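Local coordinates for alkylhydroperoxidase AhpD core: uncharacterized peroxidase-related protein (Ralstonia eutropha, PDB 2PRR) that is probably a peroxidase-type oxidoreductase related to AhpD, in the carboxymuconolactone decarboxylase family, with a substrate that is not established, at residues C87-V92 / I179-N184; A83-L88 / L171-A176. All coordinates share one frame; numbering follows the deposited sequence.

Interaction 1: C87-V92 / I179-N184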
ATOM      1  N   CYS D  87      -1.256  17.252  -5.262  1.00 27.22           N
ATOM      2  CA  CYS D  87      -0.682  18.391  -5.930  1.00 26.23           C
ATOM      3  C   CYS D  87      -1.400  19.637  -5.458  1.00 28.86           C
ATOM      4  O   CYS D  87      -2.558  19.904  -5.831  1.00 29.18           O
ATOM      5  CB  CYS D  87      -0.796  18.283  -7.439  1.00 26.48           C
ATOM      6  SG  CYS D  87      -0.110  19.738  -8.308  1.00 28.35           S
ATOM      7  N   LEU D  88      -0.686  20.423  -4.665  1.00 29.06           N
ATOM      8  CA  LEU D  88      -1.216  21.640  -4.120  1.00 29.81           C
ATOM      9  C   LEU D  88      -1.585  22.674  -5.203  1.00 28.86           C
ATOM     10  O   LEU D  88      -2.697  23.190  -5.183  1.00 28.21           O
ATOM     11  CB  LEU D  88      -0.223  22.168  -3.095  1.00 29.41           C
ATOM     12  CG  LEU D  88      -0.429  23.523  -2.422  1.00 37.44           C
ATOM     13  CD1 LEU D  88      -1.848  23.731  -1.862  1.00 39.15           C
ATOM     14  CD2 LEU D  88       0.632  23.635  -1.323  1.00 35.03           C
ATOM     15  N   TYR D  89      -0.686  22.975  -6.145  1.00 28.81           N
ATOM     16  CA  TYR D  89      -1.019  23.986  -7.207  1.00 26.80           C
ATOM     17  C   TYR D  89      -2.285  23.595  -7.958  1.00 26.67           C
ATOM     18  O   TYR D  89      -3.226  24.373  -8.050  1.00 27.83           O
ATOM     19  CB  TYR D  89       0.129  24.246  -8.233  1.00 21.94           C
ATOM     20  CG  TYR D  89      -0.290  25.251  -9.359  1.00 25.44           C
ATOM     21  CD1 TYR D  89      -0.977  24.829 -10.496  1.00 11.44           C
ATOM     22  CD2 TYR D  89      -0.020  26.596  -9.246  1.00 13.66           C
ATOM     23  CE1 TYR D  89      -1.407  25.753 -11.510  1.00 27.18           C
ATOM     24  CE2 TYR D  89      -0.434  27.537 -10.278  1.00 25.46           C
ATOM     25  CZ  TYR D  89      -1.124  27.081 -11.383  1.00 14.05           C
ATOM     26  OH  TYR D  89      -1.523  27.973 -12.381  1.00 36.87           O
ATOM     27  N   CYS D  90      -2.315  22.373  -8.473  1.00 27.02           N
ATOM     28  CA  CYS D  90      -3.419  21.918  -9.312  1.00 28.55           C
ATOM     29  C   CYS D  90      -4.770  21.788  -8.647  1.00 29.14           C
ATOM     30  O   CYS D  90      -5.799  22.146  -9.228  1.00 26.39           O
ATOM     31  CB  CYS D  90      -3.046  20.594  -9.986  1.00 27.78           C
ATOM     32  SG  CYS D  90      -1.697  20.811 -11.149  1.00 31.37           S
ATOM     33  N   VAL D  91      -4.777  21.204  -7.462  1.00 27.57           N
ATOM     34  CA  VAL D  91      -5.999  21.074  -6.710  1.00 27.58           C
ATOM     35  C   VAL D  91      -6.635  22.452  -6.478  1.00 28.35           C
ATOM     36  O   VAL D  91      -7.838  22.633  -6.657  1.00 26.77           O
ATOM     37  CB  VAL D  91      -5.696  20.440  -5.340  1.00 27.20           C
ATOM     38  CG1 VAL D  91      -6.807  20.676  -4.395  1.00 30.28           C
ATOM     39  CG2 VAL D  91      -5.428  18.956  -5.465  1.00 22.27           C
ATOM     40  N   VAL D  92      -5.805  23.394  -6.036  1.00 27.26           N
ATOM     41  CA  VAL D  92      -6.241  24.730  -5.702  1.00 29.96           C
ATOM     42  C   VAL D  92      -6.633  25.547  -6.947  1.00 28.49           C
ATOM     43  O   VAL D  92      -7.674  26.163  -6.966  1.00 29.20           O
ATOM     44  CB  VAL D  92      -5.168  25.465  -4.838  1.00 31.00           C
ATOM     45  CG1 VAL D  92      -5.517  26.941  -4.649  1.00 26.40           C
ATOM     46  CG2 VAL D  92      -5.026  24.754  -3.451  1.00 32.05           C
ATOM     47  N   ILE D 179       8.929  21.252  -8.632  1.00 29.82           N
ATOM     48  CA  ILE D 179       9.479  22.607  -8.580  1.00 30.53           C
ATOM     49  C   ILE D 179       8.918  23.498  -7.437  1.00 31.17           C
ATOM     50  O   ILE D 179       9.403  24.615  -7.218  1.00 33.22           O
ATOM     51  CB  ILE D 179       9.330  23.347  -9.974  1.00 29.51           C
ATOM     52  CG1 ILE D 179       7.902  23.766 -10.269  1.00 28.50           C
ATOM     53  CG2 ILE D 179       9.836  22.487 -11.140  1.00 28.27           C
ATOM     54  CD1 ILE D 179       7.833  24.752 -11.457  1.00 29.49           C
ATOM     55  N   GLY D 180       7.910  23.005  -6.721  1.00 31.51           N
ATOM     56  CA  GLY D 180       7.283  23.745  -5.646  1.00 29.02           C
ATOM     57  C   GLY D 180       6.387  24.812  -6.212  1.00 29.46           C
ATOM     58  O   GLY D 180       6.323  25.948  -5.688  1.00 31.26           O
HETATM   59  N   MSE D 181       5.672  24.462  -7.272  1.00 28.69           N
HETATM   60  CA  MSE D 181       4.836  25.443  -7.946  1.00 25.77           C
HETATM   61  C   MSE D 181       3.750  25.905  -6.973  1.00 30.27           C
HETATM   62  O   MSE D 181       3.055  25.082  -6.369  1.00 31.99           O
HETATM   63  CB  MSE D 181       4.269  24.867  -9.224  1.00 27.32           C
HETATM   64  CG  MSE D 181       3.739  25.958 -10.181  1.00 10.95           C
HETATM   65 SE   MSE D 181       2.769  25.089 -11.439  0.75 19.30          SE
HETATM   66  CE  MSE D 181       4.212  24.381 -12.327  1.00 22.56           C
ATOM     67  N   ARG D 182       3.645  27.227  -6.794  1.00 30.75           N
ATOM     68  CA  ARG D 182       2.749  27.827  -5.808  1.00 28.85           C
ATOM     69  C   ARG D 182       1.471  28.412  -6.403  1.00 30.80           C
ATOM     70  O   ARG D 182       1.528  29.295  -7.283  1.00 30.75           O
ATOM     71  CB  ARG D 182       3.483  28.926  -5.030  1.00 25.39           C
ATOM     72  CG  ARG D 182       2.702  29.449  -3.830  1.00 26.93           C
ATOM     73  CD  ARG D 182       3.257  30.755  -3.241  1.00 31.21           C
ATOM     74  NE  ARG D 182       2.325  31.292  -2.239  1.00 32.21           N
ATOM     75  CZ  ARG D 182       2.300  30.937  -0.951  1.00 26.30           C
ATOM     76  NH1 ARG D 182       3.182  30.095  -0.438  1.00 28.82           N
ATOM     77  NH2 ARG D 182       1.388  31.461  -0.153  1.00 32.52           N
ATOM     78  N   PRO D 183       0.313  27.945  -5.897  1.00 31.31           N
ATOM     79  CA  PRO D 183      -0.946  28.483  -6.376  1.00 31.10           C
ATOM     80  C   PRO D 183      -1.123  29.953  -5.983  1.00 33.26           C
ATOM     81  O   PRO D 183      -0.771  30.362  -4.870  1.00 32.10           O
ATOM     82  CB  PRO D 183      -2.004  27.598  -5.719  1.00 30.71           C
ATOM     83  CG  PRO D 183      -1.284  26.823  -4.610  1.00 27.34           C
ATOM     84  CD  PRO D 183       0.151  26.891  -4.863  1.00 29.07           C
ATOM     85  N   ASN D 184      -1.659  30.732  -6.914  1.00 33.15           N
ATOM     86  CA  ASN D 184      -1.897  32.142  -6.691  1.00 34.14           C
ATOM     87  C   ASN D 184      -2.973  32.344  -5.634  1.00 34.88           C
ATOM     88  O   ASN D 184      -3.844  31.500  -5.458  1.00 35.69           O
ATOM     89  CB  ASN D 184      -2.327  32.845  -7.991  1.00 34.07           C
ATOM     90  CG  ASN D 184      -1.403  32.571  -9.138  1.00 30.07           C
ATOM     91  OD1 ASN D 184      -1.350  31.447  -9.669  1.00 29.66           O
ATOM     92  ND2 ASN D 184      -0.695  33.596  -9.570  1.00 32.16           N
TER
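Met181, a selenomethionine, opens the contact by laying its selenium over one face of the Tyr89 ring, 3.8 Å from SE to the ring centroid and 15° off the ring normal. This Met-aromatic contact is shifted toward the rim, where SE comes closest to Tyr89 CG. With CG anti to the backbone N (chi1 -163°) and chi2 also extended, SE is carried out over the ring; the bend at chi3 turns only the terminal methyl CE. The carbonyl of the same residue meets the root of the tyrosine, its O lying 3.6 Å from Tyr89 CB. Arg182 then brings its carbonyl O to the ring edge, 3.7 Å from Tyr89 CD2. Asn40 donates to that oxygen through ND2, and the Arg182 guanidinium forms a salt bridge with Asp119 of the second subunit. Cys87, at the N-cap, and Cys90, in the first turn of helix 88-102, form a CxxC motif like the redox-active pair of AhpD; Cys87 SG accepts from Cys90 N (3.4 Å, 161°). Pro183 wedges into this first turn: CG lies 4.1 Å from Leu88 CG, and CB packs 3.7 Å from Val92 CG1, crossing both side chains at about a right angle. Asn184 ends the strip, with OD1 approaching Tyr89 CE2 obliquely at 4.1 Å; its amide bonds to the backbone of Val38 and Asn40.

Interaction 2: A83-L88 / L171-A176; sequences AANQCL and LSNRMA
Asn85 and Asn173 meet through one short, nearly straight hydrogen bond, from Asn85 ND2 to Asn173 OD1 (2.6 Å, 173°). The donor lies in the carbonyl plane of Asn173, on a lone pair, and the acceptor stays within the amide plane of Asn85, although the two amides are turned 85° against each other. Beside this bond the packing is close. Cys87 sets its CB 3.7 Å from Asn173 CG, and with SG placed opposite the backbone N across the first torsion the sulfur reaches over to Ala176, 3.5 Å from SG to CB. Asn173 is thus held between a polar grip on its oxygen and an apolar neighbour along its amide; its ND2 has a weak bond to Ser82.

The other flank is looser and bridged by two waters. The Arg174 guanidinium, its plane 80° from the amide of Asn85, comes no closer than 4.0 Å, from NH1 to Asn85 ND2. One water accepts from both of those nitrogens, so ND2 donates to Asn173 and to water; a second water donates to Asn85 OD1 (2.8 Å) and accepts from Arg174 NH2, both waters lying at the guanidinium edge. NH1 also bonds to Gly170 O, and NE to the Cys135 carbonyl of the third subunit, while Lys136 donates to Asn85 OD1. Gln86, with positive phi, closes helix 71-84 in a Schellman motif, and the tight turn to helix 88-102 sets the first cysteine of the AhpD-like CxxC pair against helix 156-179.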
ATOM      1  N   ALA D  83      -5.800  15.723  -6.483  1.00 23.32           N
ATOM      2  CA  ALA D  83      -5.997  15.501  -5.082  1.00 24.11           C
ATOM      3  C   ALA D  83      -5.299  14.174  -4.717  1.00 22.61           C
ATOM      4  O   ALA D  83      -4.593  14.132  -3.719  1.00 26.84           O
ATOM      5  CB  ALA D  83      -7.485  15.490  -4.730  1.00 19.83           C
ATOM      6  N   ALA D  84      -5.456  13.132  -5.534  1.00 25.20           N
ATOM      7  CA  ALA D  84      -4.769  11.785  -5.320  1.00 22.61           C
ATOM      8  C   ALA D  84      -3.245  11.819  -5.327  1.00 25.12           C
ATOM      9  O   ALA D  84      -2.593  10.999  -4.685  1.00 27.77           O
ATOM     10  CB  ALA D  84      -5.186  10.861  -6.368  1.00 17.48           C
ATOM     11  N   ASN D  85      -2.690  12.725  -6.130  1.00 25.99           N
ATOM     12  CA  ASN D  85      -1.260  13.005  -6.239  1.00 24.78           C
ATOM     13  C   ASN D  85      -0.808  14.060  -5.234  1.00 25.23           C
ATOM     14  O   ASN D  85       0.390  14.398  -5.179  1.00 24.13           O
ATOM     15  CB  ASN D  85      -0.942  13.538  -7.657  1.00 26.73           C
ATOM     16  CG  ASN D  85      -0.996  12.462  -8.698  1.00 33.71           C
ATOM     17  OD1 ASN D  85      -0.806  11.279  -8.396  1.00 13.88           O
ATOM     18  ND2 ASN D  85      -1.227  12.852  -9.941  1.00 14.28           N
ATOM     19  N   GLN D  86      -1.759  14.600  -4.463  1.00 24.72           N
ATOM     20  CA  GLN D  86      -1.483  15.639  -3.503  1.00 25.90           C
ATOM     21  C   GLN D  86      -0.741  16.787  -4.126  1.00 25.89           C
ATOM     22  O   GLN D  86       0.267  17.236  -3.596  1.00 24.72           O
ATOM     23  CB  GLN D  86      -0.705  15.094  -2.311  1.00 28.54           C
ATOM     24  CG  GLN D  86      -1.448  13.970  -1.655  1.00 29.17           C
ATOM     25  CD  GLN D  86      -0.858  13.604  -0.360  1.00 30.05           C
ATOM     26  OE1 GLN D  86      -0.324  12.519  -0.232  1.00 28.23           O
ATOM     27  NE2 GLN D  86      -0.906  14.523   0.617  1.00 30.19           N
ATOM     28  N   CYS D  87      -1.256  17.252  -5.262  1.00 27.22           N
ATOM     29  CA  CYS D  87      -0.682  18.391  -5.930  1.00 26.23           C
ATOM     30  C   CYS D  87      -1.400  19.637  -5.458  1.00 28.86           C
ATOM     31  O   CYS D  87      -2.558  19.904  -5.831  1.00 29.18           O
ATOM     32  CB  CYS D  87      -0.796  18.283  -7.439  1.00 26.48           C
ATOM     33  SG  CYS D  87      -0.110  19.738  -8.308  1.00 28.35           S
ATOM     34  N   LEU D  88      -0.686  20.423  -4.665  1.00 29.06           N
ATOM     35  CA  LEU D  88      -1.216  21.640  -4.120  1.00 29.81           C
ATOM     36  C   LEU D  88      -1.585  22.674  -5.203  1.00 28.86           C
ATOM     37  O   LEU D  88      -2.697  23.190  -5.183  1.00 28.21           O
ATOM     38  CB  LEU D  88      -0.223  22.168  -3.095  1.00 29.41           C
ATOM     39  CG  LEU D  88      -0.429  23.523  -2.422  1.00 37.44           C
ATOM     40  CD1 LEU D  88      -1.848  23.731  -1.862  1.00 39.15           C
ATOM     41  CD2 LEU D  88       0.632  23.635  -1.323  1.00 35.03           C
ATOM     42  N   LEU D 171       1.194  14.589 -15.522  1.00 28.50           N
ATOM     43  CA  LEU D 171       2.458  15.228 -15.913  1.00 28.47           C
ATOM     44  C   LEU D 171       2.569  16.566 -15.167  1.00 28.55           C
ATOM     45  O   LEU D 171       3.547  16.838 -14.455  1.00 27.65           O
ATOM     46  CB  LEU D 171       2.496  15.453 -17.448  1.00 29.95           C
ATOM     47  CG  LEU D 171       3.646  16.211 -18.138  1.00 25.68           C
ATOM     48  CD1 LEU D 171       3.497  16.089 -19.639  1.00 29.20           C
ATOM     49  CD2 LEU D 171       3.703  17.681 -17.756  1.00 28.72           C
ATOM     50  N   SER D 172       1.546  17.390 -15.355  1.00 27.47           N
ATOM     51  CA  SER D 172       1.447  18.683 -14.705  1.00 27.51           C
ATOM     52  C   SER D 172       1.659  18.595 -13.178  1.00 28.18           C
ATOM     53  O   SER D 172       2.411  19.369 -12.596  1.00 28.30           O
ATOM     54  CB  SER D 172       0.078  19.243 -15.006  1.00 27.11           C
ATOM     55  OG  SER D 172      -0.063  20.531 -14.481  1.00 27.58           O
ATOM     56  N   ASN D 173       0.975  17.658 -12.531  1.00 29.64           N
ATOM     57  CA  ASN D 173       1.125  17.446 -11.096  1.00 27.67           C
ATOM     58  C   ASN D 173       2.551  17.241 -10.701  1.00 27.22           C
ATOM     59  O   ASN D 173       3.040  17.905  -9.784  1.00 27.19           O
ATOM     60  CB  ASN D 173       0.391  16.202 -10.630  1.00 25.86           C
ATOM     61  CG  ASN D 173      -1.095  16.348 -10.605  1.00 30.10           C
ATOM     62  OD1 ASN D 173      -1.741  15.360 -10.303  1.00 15.33           O
ATOM     63  ND2 ASN D 173      -1.672  17.550 -10.986  1.00 14.06           N
ATOM     64  N   ARG D 174       3.192  16.293 -11.387  1.00 27.80           N
ATOM     65  CA  ARG D 174       4.581  15.928 -11.143  1.00 27.54           C
ATOM     66  C   ARG D 174       5.588  17.062 -11.318  1.00 28.51           C
ATOM     67  O   ARG D 174       6.540  17.153 -10.575  1.00 29.96           O
ATOM     68  CB  ARG D 174       4.942  14.702 -11.977  1.00 28.88           C
ATOM     69  CG  ARG D 174       4.331  13.438 -11.365  1.00 22.03           C
ATOM     70  CD  ARG D 174       4.585  12.175 -12.169  1.00 25.81           C
ATOM     71  NE  ARG D 174       3.921  11.026 -11.539  1.00 18.81           N
ATOM     72  CZ  ARG D 174       2.611  10.805 -11.564  1.00 27.76           C
ATOM     73  NH1 ARG D 174       1.770  11.622 -12.207  1.00 32.09           N
ATOM     74  NH2 ARG D 174       2.111   9.767 -10.940  1.00 23.01           N
HETATM   75  N   MSE D 175       5.366  17.927 -12.291  1.00 27.70           N
HETATM   76  CA  MSE D 175       6.198  19.088 -12.472  1.00 29.03           C
HETATM   77  C   MSE D 175       5.961  20.090 -11.341  1.00 28.15           C
HETATM   78  O   MSE D 175       6.912  20.622 -10.756  1.00 28.04           O
HETATM   79  CB  MSE D 175       5.890  19.765 -13.822  1.00 30.87           C
HETATM   80  CG  MSE D 175       6.386  18.998 -15.020  1.00 28.74           C
HETATM   81 SE   MSE D 175       8.282  18.757 -15.039  0.75 21.39          SE
HETATM   82  CE  MSE D 175       8.894  20.472 -14.799  1.00 31.54           C
ATOM     83  N   ALA D 176       4.675  20.315 -11.062  1.00 27.28           N
ATOM     84  CA  ALA D 176       4.196  21.211 -10.029  1.00 25.13           C
ATOM     85  C   ALA D 176       4.791  20.922  -8.699  1.00 26.59           C
ATOM     86  O   ALA D 176       5.236  21.849  -7.993  1.00 25.32           O
ATOM     87  CB  ALA D 176       2.680  21.112  -9.922  1.00 25.31           C
TER
HETATM   88  O   HOH W   1      -1.153  10.651 -12.172  1.00 16.87           O
HETATM   89  O   HOH W   2      -0.587   9.051 -10.047  1.00 19.51           O

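In the fold
Interactions 1 and 2 share Cys87 and Leu88, and their centres lie 8 Å apart on the same side of the chain's centre. Their second segments are joined where helix 156-179 gives way to the following loop, by a probable hydrogen bond of 2.7 Å from Met181 N to Ala176 O. In the CxxC pair, Cys87 SG lies 3.4 Å from Cys90 SG, too far for a disulfide. Cys90 SG packs 3.3 Å from Asn173 ND2. Bound PEG, probably from the crystallisation liquor, is found about 4 Å from the Tyr89 side chain in interaction 1 and about 6 Å from the Asn173 side chain in interaction 2, and may mark a pocket beside the putative redox site.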